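PDB 2DC0: probable amidase from Thermus thermophilus, which is of undetermined function but belongs to the amidase family, with a mixed alpha/beta fold built round a large beta sheet. Local coordinates for residues 280-283 with 284-288; 322-325 with 326-330. All coordinates share one frame; numbering follows the deposited sequence.

Contact 1: residues 280-283 with 284-288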
# COMPACT_ATOMS: atom_id res chain seq x y z
N GLY A 280 4.17 16.38 -3.62
CA GLY A 280 2.75 16.56 -3.34
C GLY A 280 2.20 15.69 -2.22
O GLY A 280 0.99 15.69 -1.99
N VAL A 281 3.06 14.97 -1.51
CA VAL A 281 2.61 14.09 -0.45
C VAL A 281 1.88 14.82 0.67
O VAL A 281 0.95 14.28 1.27
CB VAL A 281 3.78 13.26 0.15
CG1 VAL A 281 4.72 14.17 0.95
CG2 VAL A 281 3.24 12.14 1.02
N TYR A 282 2.30 16.04 0.96
CA TYR A 282 1.67 16.83 2.00
C TYR A 282 0.18 17.04 1.68
O TYR A 282 -0.69 16.77 2.52
CB TYR A 282 2.37 18.18 2.11
CG TYR A 282 1.74 19.10 3.12
CD1 TYR A 282 1.88 18.87 4.48
CD2 TYR A 282 1.01 20.21 2.70
CE1 TYR A 282 1.30 19.72 5.41
CE2 TYR A 282 0.42 21.07 3.62
CZ TYR A 282 0.57 20.82 4.98
OH TYR A 282 0.02 21.68 5.90
N GLU A 283 -0.11 17.52 0.47
CA GLU A 283 -1.48 17.76 0.02
C GLU A 283 -2.31 16.48 -0.01
O GLU A 283 -3.46 16.47 0.43
CB GLU A 283 -1.51 18.37 -1.39
CG GLU A 283 -0.68 19.62 -1.61
CD GLU A 283 -0.58 19.98 -3.10
OE1 GLU A 283 -1.63 20.32 -3.71
OE2 GLU A 283 0.53 19.90 -3.67
N VAL A 284 -1.73 15.40 -0.53
CA VAL A 284 -2.42 14.11 -0.62
C VAL A 284 -2.88 13.67 0.77
O VAL A 284 -4.04 13.33 0.97
CB VAL A 284 -1.51 13.00 -1.22
CG1 VAL A 284 -2.20 11.65 -1.14
CG2 VAL A 284 -1.18 13.33 -2.68
N TYR A 285 -1.94 13.67 1.71
CA TYR A 285 -2.21 13.28 3.08
C TYR A 285 -3.32 14.14 3.68
O TYR A 285 -4.30 13.64 4.24
CB TYR A 285 -0.95 13.43 3.94
CG TYR A 285 -1.21 13.32 5.42
CD1 TYR A 285 -1.30 12.08 6.05
CD2 TYR A 285 -1.48 14.46 6.18
CE1 TYR A 285 -1.66 11.98 7.40
CE2 TYR A 285 -1.84 14.37 7.52
CZ TYR A 285 -1.94 13.13 8.12
OH TYR A 285 -2.36 13.03 9.42
N THR A 286 -3.15 15.45 3.57
CA THR A 286 -4.11 16.40 4.11
C THR A 286 -5.54 16.17 3.62
O THR A 286 -6.47 16.07 4.43
CB THR A 286 -3.68 17.83 3.80
OG1 THR A 286 -2.40 18.07 4.39
CG2 THR A 286 -4.69 18.83 4.36
N ARG A 287 -5.72 16.07 2.31
CA ARG A 287 -7.05 15.87 1.76
C ARG A 287 -7.65 14.53 2.17
O ARG A 287 -8.81 14.45 2.56
CB ARG A 287 -7.02 15.98 0.23
CG ARG A 287 -6.48 17.30 -0.25
CD ARG A 287 -6.71 17.52 -1.74
NE ARG A 287 -6.20 18.82 -2.16
CZ ARG A 287 -6.59 19.46 -3.26
NH1 ARG A 287 -7.51 18.93 -4.05
NH2 ARG A 287 -6.07 20.65 -3.56
N LEU A 288 -6.84 13.47 2.09
CA LEU A 288 -7.32 12.15 2.44
C LEU A 288 -7.79 12.07 3.90
O LEU A 288 -8.89 11.60 4.18
CB LEU A 288 -6.23 11.11 2.17
CG LEU A 288 -6.70 9.66 2.11
CD1 LEU A 288 -5.69 8.78 1.38
CD2 LEU A 288 -6.92 9.15 3.53

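Contact 2: residues 322-325 with 326-330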
# COMPACT_ATOMS: atom_id res chain seq x y z
N LEU A 322 -14.26 19.06 0.67
CA LEU A 322 -13.68 18.11 -0.27
C LEU A 322 -14.79 17.12 -0.60
O LEU A 322 -15.49 16.66 0.30
CB LEU A 322 -12.49 17.37 0.36
CG LEU A 322 -11.27 18.23 0.71
CD1 LEU A 322 -10.24 17.41 1.48
CD2 LEU A 322 -10.67 18.78 -0.58
N THR A 323 -14.94 16.79 -1.88
CA THR A 323 -15.97 15.86 -2.32
C THR A 323 -15.43 14.44 -2.42
O THR A 323 -14.24 14.22 -2.25
CB THR A 323 -16.50 16.25 -3.70
OG1 THR A 323 -15.42 16.15 -4.64
CG2 THR A 323 -17.01 17.69 -3.67
N GLU A 324 -16.31 13.49 -2.73
CA GLU A 324 -15.89 12.11 -2.87
C GLU A 324 -14.93 11.97 -4.05
O GLU A 324 -14.12 11.04 -4.10
CB GLU A 324 -17.11 11.19 -3.01
CG GLU A 324 -18.01 11.41 -4.23
CD GLU A 324 -17.39 10.85 -5.49
OE1 GLU A 324 -16.98 9.67 -5.48
OE2 GLU A 324 -17.33 11.58 -6.50
N LYS A 325 -15.00 12.91 -4.99
CA LYS A 325 -14.09 12.89 -6.14
C LYS A 325 -12.69 13.24 -5.64
O LYS A 325 -11.70 12.61 -6.04
CB LYS A 325 -14.53 13.91 -7.20
CG LYS A 325 -13.53 14.11 -8.35
CD LYS A 325 -13.31 12.83 -9.15
CE LYS A 325 -12.47 13.07 -10.41
NZ LYS A 325 -11.06 13.49 -10.12
N ASP A 326 -12.59 14.24 -4.77
CA ASP A 326 -11.29 14.64 -4.22
C ASP A 326 -10.70 13.46 -3.45
O ASP A 326 -9.50 13.22 -3.48
CB ASP A 326 -11.43 15.84 -3.29
CG ASP A 326 -11.85 17.10 -4.01
OD1 ASP A 326 -11.19 17.46 -5.01
OD2 ASP A 326 -12.83 17.75 -3.58
N TYR A 327 -11.57 12.73 -2.76
CA TYR A 327 -11.14 11.58 -1.97
C TYR A 327 -10.63 10.47 -2.90
O TYR A 327 -9.58 9.89 -2.64
CB TYR A 327 -12.30 11.08 -1.11
CG TYR A 327 -11.97 9.92 -0.22
CD1 TYR A 327 -10.92 9.99 0.71
CD2 TYR A 327 -12.70 8.74 -0.29
CE1 TYR A 327 -10.62 8.90 1.54
CE2 TYR A 327 -12.41 7.66 0.54
CZ TYR A 327 -11.37 7.74 1.44
OH TYR A 327 -11.09 6.66 2.25
N ARG A 328 -11.35 10.20 -3.98
CA ARG A 328 -10.91 9.17 -4.92
C ARG A 328 -9.53 9.51 -5.48
O ARG A 328 -8.68 8.63 -5.63
CB ARG A 328 -11.91 9.02 -6.08
CG ARG A 328 -13.15 8.22 -5.71
CD ARG A 328 -14.01 7.93 -6.94
NE ARG A 328 -14.86 9.06 -7.31
CZ ARG A 328 -14.72 9.79 -8.41
NH1 ARG A 328 -13.74 9.54 -9.27
NH2 ARG A 328 -15.56 10.78 -8.66
N ASP A 329 -9.31 10.79 -5.77
CA ASP A 329 -8.02 11.25 -6.29
C ASP A 329 -6.93 11.07 -5.24
O ASP A 329 -5.82 10.62 -5.54
CB ASP A 329 -8.08 12.73 -6.70
CG ASP A 329 -8.92 12.97 -7.94
OD1 ASP A 329 -9.15 12.01 -8.70
OD2 ASP A 329 -9.33 14.13 -8.17
N ALA A 330 -7.25 11.44 -4.00
CA ALA A 330 -6.30 11.30 -2.90
C ALA A 330 -5.94 9.83 -2.73
O ALA A 330 -4.77 9.49 -2.54
CB ALA A 330 -6.92 11.85 -1.61

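Contact 1: residues 280-283 with 284-288
V284 meets G280 in the first turn of helix 281-296, where G280 is the N-cap. The V284 amide donates to G280 O, and this i to i+4 bond closes the turn. V284 CG2 also rests on G280 O at 3.3 Å. With CG1 anti to the backbone N (chi1 173°), CG2 is the branch left to face the cap. V284 itself touches E333 of helix 324-345.

Y285 follows one step on. Its amide donates to V281 O, and its CB packs against the same oxygen at 3.4 Å. The Y285 side chain packs against T168, R378 and L386.

T286 returns to Y282 by two bonds. Its N donates to Y282 O at 3.0 Å, and its OG1 donates to the same oxygen at 2.8 Å. The hydroxyl comes from above the carbonyl plane, 39° out of it. T286 OG1 also lies over the centre of the Y282 ring, 4.0 Å above its plane. R378 NH1 bonds to T286 OG1 as well, and weakly to Y282 OH, which ties this face to helix 377-382.

R287 N donates to E283 O, the next i to i+4 bond of the helix. The two side chains carry opposite charges but form no salt bridge: E283 OE1 stays 4.5 Å from R287 NH2, and no guanidinium N-H points at it. R287 CG instead packs on E283 O, 3.2 Å away.

Contact 2: residues 322-325 with 326-330
T323 and D326 form a capping box at the start of helix 324-345. T323 N donates to D326 OD2 at 2.9 Å, on the anti side of the carboxylate. T323 OG1 donates to the same oxygen from above the carboxylate plane. T323 OG1 also takes a weak capping bond from K325 N. L322 CD2 lies 3.8 Å from D326 OD2.

Two salt bridges run along the first turns. R328 grips E324 side-on: NE goes to OE1 at 2.9 Å and almost straight (177°), and NH2 goes to OE2. The carboxylate and guanidinium planes are 28° apart. E324 CG lies between its backbone N and carbonyl carbon (chi1 62°), and the chain then bends at chi2, which brings the carboxylate to R328. K325 NZ bonds to D329 OD2 at 2.7 Å, on its syn lone pair, and weakly to D329 OD1. In the second subunit, Y291 OH bonds to E324 OE1 and R201 pairs with D329 OD1.

K325 CA packs over one face of the R328 guanidinium, 3.5 Å above its plane and toward the rim. Y327, R328 and D329 donate their amides to T323 O, E324 O and K325 O.

Y327 meets Y327 of the second subunit, the ring planes nearly perpendicular. It stacks on Y291 of its own chain and bonds to E292, and L322, Y327 and A330 pack against helix 281-296.

How the contacts relate
Both contacts are helix starts, and their centres lie about 11 Å apart. Contact 1 comes first along the chain and opens helix 281-296. Contact 2 follows and opens helix 324-345, after helices 298-303 and 310-321. The two helices pack against each other. L288 of contact 1 touches Y327 and A330 of contact 2, with L288 CB 3.9 Å from A330 CB. R287 O lies 3.5 Å from L322 CD1. Contact 1 is partly buried and touches no other protein chain of the assembly. Contact 2 lies nearer the surface, and it alone of the pair meets the second subunit.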